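Long-range contacts in adhesin (Streptococcus sanguinis SK1 = NCTC 7863, PDB 6VT2), which probably mediates bacterial adhesion to host surfaces by binding sialylated glycans through two tandem Siglec-like modules: residues Y297-R302 with F316-A321; E221-L226 with V278-G283; P6-P11 with V26-D31. One frame throughout, in Å; residues are numbered along the deposited sequence. Where two conformers were deposited one is given.

Interaction 1 (Y297-R302 with F316-A321); sequences YTFKVR and FRIVFA. With SIA (N-acetyl-alpha-neuraminic acid), chain C.
Strands 297-302 and 316-321 form an antiparallel hairpin pair whose axes approach to 4.8 Å, with Tyr297 facing Ile318 and Phe299 facing Phe316 in hydrogen-bonded pairs and Thr298 facing Arg317 in the non-hydrogen-bonded pair between. Phe299 N bonds to Phe316 O at 2.8 Å; the return bond is longer, its donor above the carbonyl plane.

The aromatic side chains gather on the face shared with Ile318. Phe316 holds CG between its backbone N and carbonyl carbon (chi1 70°), which tucks its ring beneath Phe299, and Phe299 CB lies over one face of that ring in a CH-pi contact, 3.6 Å from the centroid. The two rings are almost parallel but slid apart. Ile318 CD1 touches Phe299 CE1, while Val301 CB meets the Phe316 ring at its edge. Further along, the edge of Phe320 is directed at the face of Tyr297 in an offset edge-to-face pair, planes at 67°, with Phe320 CZ 3.4 Å from Tyr297 CE2.

On the other face Thr298 and Arg317 lie side by side. Thr298 OG1 donates to SIA O1B at 2.7 Å, and Thr298 N, turned away from the partner strand, to SIA O1A at 2.8 Å. Tyr297 and Phe320 also meet the sugar by their ring edges, Phe320 CE2 lying 3.8 Å from SIA C11. A water donates to Thr298 OG1 and accepts from Arg317 NH1, whose guanidinium is also salt-bridged to Asp213. One of the hydroxyls that hold the sialic acid is thereby tied to the neighbouring strand, which probably helps to fix its direction.

Interaction 2 (E221-L226 with V278-G283); sequences EGTAEL and VTTIRG
Ile281 O is approached by two consecutive residues of the facing strand: Ala224 N donates a hydrogen bond of 2.7 Å, and Thr223 CA makes a CA-H...O contact at 3.1 Å. Six backbone bonds in all join the strands, which run antiparallel from the Gly222-Gly283 pair to the Leu226-Thr279 pair. At one end Arg282 reaches across to Glu221 with two nitrogens, side-on, its NH1 lying 2.9 Å from Glu221 OE1 and its NE 3.0 Å from Glu221 OE2. The grip is skewed: the carboxylate and guanidinium planes stand 68° apart, and both oxygens are met from above the carboxylate plane. Both chains are extended, the Arg282 CG anti to the backbone N (chi1 176°), which carries the guanidinium out to its partner.

These strands are the middle pair of a four-stranded sheet in the second Siglec-like domain, one layer of a beta-sandwich. On its inner face Leu226 CD1 packs on Ile281 CD1 at 3.8 Å, beside Ala224, which rests on Tyr214 and Phe216 of the opposing sheet. Outward, Glu225 and Thr280 lie side by side, and a water 2.6 Å from Glu225 OE1 joins that carboxylate to Thr280 OG1.

Interaction 3 (P6-P11 with V26-D31); sequences PTITLP and VETTDD. With CA (calcium ion), chain H.
Strands 7-9 and 26-29 run antiparallel with axes 4.6 Å apart, pairing Thr7 with Thr29 and Thr9 with Glu27 through two hydrogen bonds each, and placing Ile8 against Thr28 in the non-hydrogen-bonded pair between. All four bonds are short and fairly straight; Thr9 N, for instance, lies 2.8 Å from Glu27 O.

The side chains of Ile8 and Thr28 point to the same face and run alongside each other, toward Ala102 of strand 95-104. Packing here is close: a chi1 of -55° turns Ile8 CG2 toward the valine, where it presses on Val26 CG1 at 3.4 Å, and Pro6 CB meets Thr28 CG2 at the same 3.4 Å. Leu10 CB rests on the second branch of the valine, Val26 CG2, at 3.7 Å. The opposite face, with Thr7, Thr9, Glu27 and Thr29, is more polar. There a water donates to Thr7 O, and Glu27 is salt-bridged to Arg77.

Beyond the strand, Asp30 OD1 comes near Pro6 N, but a proline nitrogen has no hydrogen to give. Both carboxylate oxygens bind the calcium ion, Asp30 OD1 at 2.4 Å and Asp30 OD2 at 2.5 Å, and Ser32 OG hydrogen-bonds to the latter. Asp2, Thr4, Asp104 and a water add further ligands. An edge strand, 7-9, paired with a strand that runs out into a calcium site shared with the N-terminal residues belongs to this Siglec-like domain; the second copy has a like site at Asp230.

Interactions 1 and 2 belong to the two facing sheets of one Siglec-like domain and touch in its core, where the ring of Phe316 from interaction 1 lies against Leu226 and Ile281 of interaction 2. The first is largely buried and aromatic, with Thr298, Tyr297 and Phe320 at the sialic acid; the second keeps an apolar inner face but turns charge and water outward. Interaction 3, partly buried with Thr7 and Thr9 exposed, stands in the other Siglec-like domain, its centre 83 Å from that of interaction 1. Its strands 7-9 and 21-29 occupy places in their sheet matching those of 206-207 and 222-229, and it lies at the calcium-binding end of a domain that also binds glycan elsewhere.

Interaction 1 (Y297-R302 with F316-A321)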
loop_
_atom_site.group_PDB
_atom_site.type_symbol
_atom_site.label_atom_id
_atom_site.label_comp_id
_atom_site.label_asym_id
_atom_site.label_seq_id
_atom_site.Cartn_x
_atom_site.Cartn_y
_atom_site.Cartn_z
ATOM N N TYR A 297 -13.063 24.065 23.498
ATOM C CA TYR A 297 -12.114 24.768 22.670
ATOM C C TYR A 297 -12.483 24.482 21.232
ATOM O O TYR A 297 -12.681 23.322 20.839
ATOM C CB TYR A 297 -10.684 24.318 22.907
ATOM C CG TYR A 297 -10.124 24.627 24.239
ATOM C CD1 TYR A 297 -10.016 25.932 24.678
ATOM C CD2 TYR A 297 -9.730 23.631 25.092
ATOM C CE1 TYR A 297 -9.486 26.256 25.882
ATOM C CE2 TYR A 297 -9.188 23.951 26.330
ATOM C CZ TYR A 297 -9.072 25.243 26.720
ATOM O OH TYR A 297 -8.591 25.602 27.935
ATOM N N THR A 298 -12.595 25.541 20.453
ATOM C CA THR A 298 -12.935 25.468 19.030
ATOM C C THR A 298 -11.694 25.773 18.220
ATOM O O THR A 298 -11.151 26.879 18.303
ATOM C CB THR A 298 -14.040 26.454 18.708
ATOM O OG1 THR A 298 -15.155 26.215 19.603
ATOM C CG2 THR A 298 -14.506 26.224 17.221
ATOM N N PHE A 299 -11.172 24.749 17.574
ATOM C CA PHE A 299 -9.940 24.807 16.823
ATOM C C PHE A 299 -10.237 25.036 15.357
ATOM O O PHE A 299 -11.308 24.691 14.859
ATOM C CB PHE A 299 -9.159 23.493 16.958
ATOM C CG PHE A 299 -8.760 23.170 18.351
ATOM C CD1 PHE A 299 -9.608 22.449 19.175
ATOM C CD2 PHE A 299 -7.554 23.561 18.846
ATOM C CE1 PHE A 299 -9.279 22.168 20.458
ATOM C CE2 PHE A 299 -7.182 23.215 20.126
ATOM C CZ PHE A 299 -8.060 22.536 20.946
ATOM N N LYS A 300 -9.217 25.514 14.659
ATOM C CA LYS A 300 -9.251 25.631 13.213
ATOM C C LYS A 300 -7.980 24.970 12.721
ATOM O O LYS A 300 -6.873 25.296 13.174
ATOM C CB LYS A 300 -9.329 27.118 12.800
ATOM C CG LYS A 300 -10.634 27.796 13.287
ATOM C CD LYS A 300 -11.009 28.998 12.455
ATOM C CE LYS A 300 -10.032 30.161 12.625
ATOM N NZ LYS A 300 -10.151 31.159 11.506
ATOM N N VAL A 301 -8.126 24.086 11.766
ATOM C CA VAL A 301 -7.000 23.350 11.213
ATOM C C VAL A 301 -7.025 23.519 9.698
ATOM O O VAL A 301 -8.088 23.547 9.075
ATOM C CB VAL A 301 -7.025 21.869 11.650
ATOM C CG1 VAL A 301 -8.236 21.144 11.107
ATOM C CG2 VAL A 301 -5.747 21.248 11.282
ATOM N N ARG A 302 -5.863 23.618 9.130
ATOM C CA ARG A 302 -5.645 23.610 7.691
ATOM C C ARG A 302 -4.599 22.548 7.340
ATOM O O ARG A 302 -3.752 22.182 8.165
ATOM C CB ARG A 302 -5.101 24.943 7.218
ATOM C CG ARG A 302 -5.965 26.117 7.447
ATOM C CD ARG A 302 -5.212 27.419 7.093
ATOM N NE ARG A 302 -6.049 28.595 7.326
ATOM C CZ ARG A 302 -6.821 29.144 6.384
ATOM N NH1 ARG A 302 -6.844 28.625 5.147
ATOM N NH2 ARG A 302 -7.531 30.194 6.665
ATOM N N PHE A 316 -12.846 21.863 14.427
ATOM C CA PHE A 316 -13.148 20.728 15.297
ATOM C C PHE A 316 -13.094 21.280 16.711
ATOM O O PHE A 316 -12.616 22.395 16.939
ATOM C CB PHE A 316 -12.225 19.542 15.106
ATOM C CG PHE A 316 -10.874 19.763 15.575
ATOM C CD1 PHE A 316 -9.970 20.405 14.812
ATOM C CD2 PHE A 316 -10.465 19.329 16.806
ATOM C CE1 PHE A 316 -8.689 20.661 15.248
ATOM C CE2 PHE A 316 -9.184 19.573 17.249
ATOM C CZ PHE A 316 -8.274 20.203 16.466
ATOM N N ARG A 317 -13.710 20.551 17.647
ATOM C CA ARG A 317 -13.724 21.013 19.013
ATOM C C ARG A 317 -13.312 19.923 19.969
ATOM O O ARG A 317 -13.483 18.749 19.713
ATOM C CB ARG A 317 -15.129 21.493 19.458
ATOM C CG ARG A 317 -15.761 22.475 18.442
ATOM C CD ARG A 317 -16.958 23.194 18.997
ATOM N NE ARG A 317 -17.999 22.272 19.355
ATOM C CZ ARG A 317 -19.150 22.672 19.900
ATOM N NH1 ARG A 317 -19.369 23.964 20.119
ATOM N NH2 ARG A 317 -20.048 21.784 20.224
ATOM N N ILE A 318 -12.750 20.358 21.058
ATOM C CA ILE A 318 -12.675 19.567 22.274
ATOM C C ILE A 318 -13.766 20.086 23.173
ATOM O O ILE A 318 -13.806 21.278 23.449
ATOM C CB ILE A 318 -11.284 19.654 22.918
ATOM C CG1 ILE A 318 -10.366 18.791 22.095
ATOM C CG2 ILE A 318 -11.334 19.186 24.403
ATOM C CD1 ILE A 318 -8.900 18.956 22.475
ATOM N N VAL A 319 -14.590 19.181 23.711
ATOM C CA VAL A 319 -15.687 19.522 24.605
ATOM C C VAL A 319 -15.455 18.796 25.915
ATOM O O VAL A 319 -15.206 17.596 25.928
ATOM C CB VAL A 319 -17.058 19.191 24.006
ATOM C CG1 VAL A 319 -18.140 19.486 25.007
ATOM C CG2 VAL A 319 -17.213 20.049 22.724
ATOM N N PHE A 320 -15.537 19.529 27.001
ATOM C CA PHE A 320 -15.235 18.992 28.322
ATOM C C PHE A 320 -16.465 18.287 28.863
ATOM O O PHE A 320 -17.600 18.738 28.685
ATOM C CB PHE A 320 -14.820 20.083 29.312
ATOM C CG PHE A 320 -13.843 21.096 28.802
ATOM C CD1 PHE A 320 -12.977 20.857 27.737
ATOM C CD2 PHE A 320 -13.764 22.289 29.434
ATOM C CE1 PHE A 320 -12.115 21.859 27.285
ATOM C CE2 PHE A 320 -12.902 23.273 29.008
ATOM C CZ PHE A 320 -12.093 23.049 27.922
ATOM N N ALA A 321 -16.241 17.208 29.544
ATOM C CA ALA A 321 -17.309 16.505 30.239
ATOM C C ALA A 321 -16.907 16.195 31.663
ATOM O O ALA A 321 -15.759 15.923 31.966
ATOM C CB ALA A 321 -17.657 15.236 29.516
HETATM C C1 SIA C . -13.939 28.575 21.810
HETATM C C2 SIA C . -13.964 29.961 22.590
HETATM C C3 SIA C . -15.005 30.034 23.717
HETATM C C4 SIA C . -14.715 29.033 24.834
HETATM C C5 SIA C . -13.297 29.226 25.385
HETATM C C6 SIA C . -12.265 29.271 24.231
HETATM C C7 SIA C . -10.863 29.739 24.669
HETATM C C8 SIA C . -10.008 30.047 23.417
HETATM C C9 SIA C . -8.542 30.262 23.771
HETATM C C10 SIA C . -12.685 28.289 27.602
HETATM C C11 SIA C . -12.380 27.018 28.402
HETATM N N5 SIA C . -12.972 28.121 26.288
HETATM O O1A SIA C . -12.779 28.191 21.483
HETATM O O1B SIA C . -15.036 28.028 21.574
HETATM O O4 SIA C . -15.622 29.173 25.943
HETATM O O6 SIA C . -12.653 30.193 23.214
HETATM O O7 SIA C . -10.971 30.858 25.539
HETATM O O8 SIA C . -10.159 29.019 22.436
HETATM O O9 SIA C . -7.854 30.825 22.650
HETATM O O10 SIA C . -12.672 29.393 28.129
HETATM O O HOH W 1 -17.806 26.472 19.285
#

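Interaction 2 (E221-L226 with V278-G283)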
loop_
_atom_site.group_PDB
_atom_site.type_symbol
_atom_site.label_atom_id
_atom_site.label_comp_id
_atom_site.label_asym_id
_atom_site.label_seq_id
_atom_site.Cartn_x
_atom_site.Cartn_y
_atom_site.Cartn_z
ATOM N N GLU A 221 -6.991 11.555 31.178
ATOM C CA GLU A 221 -6.311 11.793 29.915
ATOM C C GLU A 221 -7.113 11.192 28.780
ATOM O O GLU A 221 -7.636 10.073 28.862
ATOM C CB GLU A 221 -4.952 11.209 29.953
ATOM C CG GLU A 221 -4.131 11.536 28.722
ATOM C CD GLU A 221 -2.708 11.032 28.938
ATOM O OE1 GLU A 221 -2.489 9.820 29.244
ATOM O OE2 GLU A 221 -1.826 11.910 28.869
ATOM N N GLY A 222 -7.159 11.951 27.699
ATOM C CA GLY A 222 -7.856 11.536 26.508
ATOM C C GLY A 222 -6.993 11.722 25.280
ATOM O O GLY A 222 -5.941 12.350 25.300
ATOM N N THR A 223 -7.470 11.124 24.211
ATOM C CA THR A 223 -6.880 11.347 22.922
ATOM C C THR A 223 -7.954 11.696 21.921
ATOM O O THR A 223 -9.124 11.358 22.076
ATOM C CB THR A 223 -6.132 10.144 22.447
ATOM O OG1 THR A 223 -7.006 9.028 22.306
ATOM C CG2 THR A 223 -5.012 9.791 23.365
ATOM N N ALA A 224 -7.562 12.478 20.941
ATOM C CA ALA A 224 -8.385 12.774 19.766
ATOM C C ALA A 224 -7.560 12.335 18.560
ATOM O O ALA A 224 -6.426 12.760 18.433
ATOM C CB ALA A 224 -8.753 14.255 19.684
ATOM N N GLU A 225 -8.142 11.575 17.638
ATOM C CA GLU A 225 -7.443 11.219 16.393
ATOM C C GLU A 225 -8.132 12.001 15.283
ATOM O O GLU A 225 -9.299 11.873 15.147
ATOM C CB GLU A 225 -7.508 9.743 16.069
ATOM C CG GLU A 225 -6.641 8.957 17.008
ATOM C CD GLU A 225 -6.603 7.509 16.639
ATOM O OE1 GLU A 225 -5.549 6.899 16.745
ATOM O OE2 GLU A 225 -7.634 7.017 16.242
ATOM N N LEU A 226 -7.369 12.752 14.525
ATOM C CA LEU A 226 -7.894 13.615 13.469
ATOM C C LEU A 226 -7.382 13.034 12.157
ATOM O O LEU A 226 -6.240 12.749 12.109
ATOM C CB LEU A 226 -7.348 15.016 13.643
ATOM C CG LEU A 226 -8.133 15.877 14.607
ATOM C CD1 LEU A 226 -8.003 15.346 16.021
ATOM C CD2 LEU A 226 -7.636 17.290 14.527
ATOM N N VAL A 278 -2.911 10.909 10.130
ATOM C CA VAL A 278 -3.571 10.931 11.434
ATOM C C VAL A 278 -2.755 11.838 12.324
ATOM O O VAL A 278 -1.557 11.609 12.515
ATOM C CB VAL A 278 -3.672 9.537 12.060
ATOM C CG1 VAL A 278 -4.332 9.588 13.461
ATOM C CG2 VAL A 278 -4.486 8.584 11.185
ATOM N N THR A 279 -3.410 12.839 12.898
ATOM C CA THR A 279 -2.853 13.697 13.941
ATOM C C THR A 279 -3.525 13.236 15.242
ATOM O O THR A 279 -4.756 13.126 15.295
ATOM C CB THR A 279 -3.142 15.174 13.721
ATOM O OG1 THR A 279 -2.540 15.647 12.485
ATOM C CG2 THR A 279 -2.600 15.980 14.884
ATOM N N THR A 280 -2.735 12.918 16.253
ATOM C CA THR A 280 -3.263 12.536 17.563
ATOM C C THR A 280 -3.008 13.666 18.526
ATOM O O THR A 280 -1.897 14.191 18.601
ATOM C CB THR A 280 -2.613 11.280 18.060
ATOM O OG1 THR A 280 -2.947 10.210 17.159
ATOM C CG2 THR A 280 -3.158 10.872 19.412
ATOM N N ILE A 281 -4.066 14.095 19.166
ATOM C CA ILE A 281 -4.049 15.095 20.207
ATOM C C ILE A 281 -4.243 14.351 21.506
ATOM O O ILE A 281 -5.240 13.661 21.665
ATOM C CB ILE A 281 -5.153 16.129 19.995
ATOM C CG1 ILE A 281 -5.038 16.821 18.622
ATOM C CG2 ILE A 281 -5.099 17.138 21.094
ATOM C CD1 ILE A 281 -6.127 17.790 18.318
ATOM N N ARG A 282 -3.328 14.524 22.438
ATOM C CA ARG A 282 -3.363 13.822 23.720
ATOM C C ARG A 282 -3.238 14.823 24.850
ATOM O O ARG A 282 -2.341 15.664 24.857
ATOM C CB ARG A 282 -2.236 12.845 23.725
ATOM C CG ARG A 282 -2.077 12.088 25.073
ATOM C CD ARG A 282 -0.897 11.146 25.034
ATOM N NE ARG A 282 -0.819 10.535 26.354
ATOM C CZ ARG A 282 0.037 9.580 26.687
ATOM N NH1 ARG A 282 -0.015 9.092 27.941
ATOM N NH2 ARG A 282 0.940 9.125 25.782
ATOM N N GLY A 283 -4.073 14.661 25.853
ATOM C CA GLY A 283 -3.890 15.456 27.035
ATOM C C GLY A 283 -5.033 15.285 28.001
ATOM O O GLY A 283 -5.972 14.543 27.743
HETATM O O HOH W 2 -3.277 7.662 17.780
#

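Interaction 3 (P6-P11 with V26-D31)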
loop_
_atom_site.group_PDB
_atom_site.type_symbol
_atom_site.label_atom_id
_atom_site.label_comp_id
_atom_site.label_asym_id
_atom_site.label_seq_id
_atom_site.Cartn_x
_atom_site.Cartn_y
_atom_site.Cartn_z
ATOM N N PRO A 6 16.400 -38.561 -42.254
ATOM C CA PRO A 6 15.679 -38.213 -41.071
ATOM C C PRO A 6 14.590 -37.159 -41.279
ATOM O O PRO A 6 14.632 -36.499 -42.246
ATOM C CB PRO A 6 16.718 -37.611 -40.115
ATOM C CG PRO A 6 18.023 -38.137 -40.616
ATOM C CD PRO A 6 17.833 -38.272 -42.104
ATOM N N THR A 7 13.652 -37.128 -40.353
ATOM C CA THR A 7 12.532 -36.187 -40.338
ATOM C C THR A 7 12.894 -35.061 -39.378
ATOM O O THR A 7 13.139 -35.359 -38.243
ATOM C CB THR A 7 11.242 -36.891 -39.925
ATOM O OG1 THR A 7 10.983 -37.915 -40.876
ATOM C CG2 THR A 7 10.059 -35.952 -39.854
ATOM N N ILE A 8 12.836 -33.828 -39.861
ATOM C CA ILE A 8 13.232 -32.657 -39.091
ATOM C C ILE A 8 12.007 -31.784 -38.876
ATOM O O ILE A 8 11.289 -31.477 -39.833
ATOM C CB ILE A 8 14.316 -31.841 -39.822
ATOM C CG1 ILE A 8 15.527 -32.675 -40.175
ATOM C CG2 ILE A 8 14.758 -30.638 -38.973
ATOM C CD1 ILE A 8 16.443 -32.011 -41.091
ATOM N N THR A 9 11.832 -31.417 -37.600
ATOM C CA THR A 9 10.715 -30.585 -37.164
ATOM C C THR A 9 11.287 -29.295 -36.510
ATOM O O THR A 9 12.191 -29.429 -35.742
ATOM C CB THR A 9 9.743 -31.274 -36.209
ATOM O OG1 THR A 9 9.198 -32.353 -36.959
ATOM C CG2 THR A 9 8.632 -30.360 -35.781
ATOM N N LEU A 10 10.913 -28.131 -37.033
ATOM C CA LEU A 10 11.517 -26.889 -36.475
ATOM C C LEU A 10 10.591 -25.712 -36.759
ATOM O O LEU A 10 9.781 -25.843 -37.626
ATOM C CB LEU A 10 12.906 -26.682 -37.072
ATOM C CG LEU A 10 12.951 -26.078 -38.468
ATOM C CD1 LEU A 10 14.379 -25.679 -38.787
ATOM C CD2 LEU A 10 12.417 -27.043 -39.497
ATOM N N PRO A 11 10.689 -24.613 -35.995
ATOM C CA PRO A 11 9.818 -23.485 -36.227
ATOM C C PRO A 11 10.172 -22.812 -37.551
ATOM O O PRO A 11 11.273 -22.760 -37.843
ATOM C CB PRO A 11 10.110 -22.484 -35.116
ATOM C CG PRO A 11 11.364 -22.969 -34.481
ATOM C CD PRO A 11 11.466 -24.449 -34.774
ATOM N N VAL A 26 15.279 -27.820 -32.559
ATOM C CA VAL A 26 14.963 -28.541 -33.802
ATOM C C VAL A 26 14.843 -29.990 -33.333
ATOM O O VAL A 26 15.522 -30.337 -32.507
ATOM C CB VAL A 26 16.073 -28.359 -34.842
ATOM C CG1 VAL A 26 15.874 -29.327 -35.995
ATOM C CG2 VAL A 26 16.205 -26.912 -35.313
ATOM N N GLU A 27 13.866 -30.727 -33.791
ATOM C CA GLU A 27 13.676 -32.136 -33.378
ATOM C C GLU A 27 13.853 -32.998 -34.614
ATOM O O GLU A 27 13.333 -32.624 -35.617
ATOM C CB GLU A 27 12.328 -32.343 -32.713
ATOM C CG GLU A 27 12.275 -31.825 -31.285
ATOM C CD GLU A 27 11.131 -32.418 -30.483
ATOM O OE1 GLU A 27 10.147 -32.822 -31.086
ATOM O OE2 GLU A 27 11.244 -32.499 -29.268
ATOM N N THR A 28 14.631 -34.074 -34.483
ATOM C CA THR A 28 14.946 -34.928 -35.634
ATOM C C THR A 28 14.633 -36.378 -35.282
ATOM O O THR A 28 14.970 -36.739 -34.280
ATOM C CB THR A 28 16.387 -34.750 -36.123
ATOM O OG1 THR A 28 16.571 -33.372 -36.437
ATOM C CG2 THR A 28 16.707 -35.561 -37.357
ATOM N N THR A 29 13.887 -37.055 -36.132
ATOM C CA THR A 29 13.756 -38.568 -35.839
ATOM C C THR A 29 14.148 -39.343 -37.088
ATOM O O THR A 29 14.233 -38.825 -38.095
ATOM C CB THR A 29 12.303 -38.883 -35.489
ATOM O OG1 THR A 29 11.540 -38.519 -36.630
ATOM C CG2 THR A 29 11.750 -38.094 -34.331
ATOM N N ASP A 30 14.328 -40.635 -36.925
ATOM C CA ASP A 30 14.618 -41.504 -38.074
ATOM C C ASP A 30 14.115 -42.875 -37.686
ATOM O O ASP A 30 14.369 -43.233 -36.604
ATOM C CB ASP A 30 16.097 -41.500 -38.430
ATOM C CG ASP A 30 16.386 -42.196 -39.742
ATOM O OD1 ASP A 30 16.215 -41.592 -40.718
ATOM O OD2 ASP A 30 16.869 -43.296 -39.700
ATOM N N ASP A 31 13.655 -43.671 -38.634
ATOM C CA ASP A 31 13.169 -45.035 -38.325
ATOM C C ASP A 31 14.322 -45.960 -37.892
ATOM O O ASP A 31 14.081 -46.817 -37.154
ATOM C CB ASP A 31 12.455 -45.664 -39.508
ATOM C CG ASP A 31 10.956 -45.408 -39.587
ATOM O OD1 ASP A 31 10.453 -44.630 -38.771
ATOM O OD2 ASP A 31 10.327 -46.016 -40.458
HETATM CA CA CA H . 16.861 -43.321 -42.196
HETATM O O HOH W 3 11.068 -34.651 -36.095
HETATM O O HOH W 4 14.717 -44.186 -41.904
#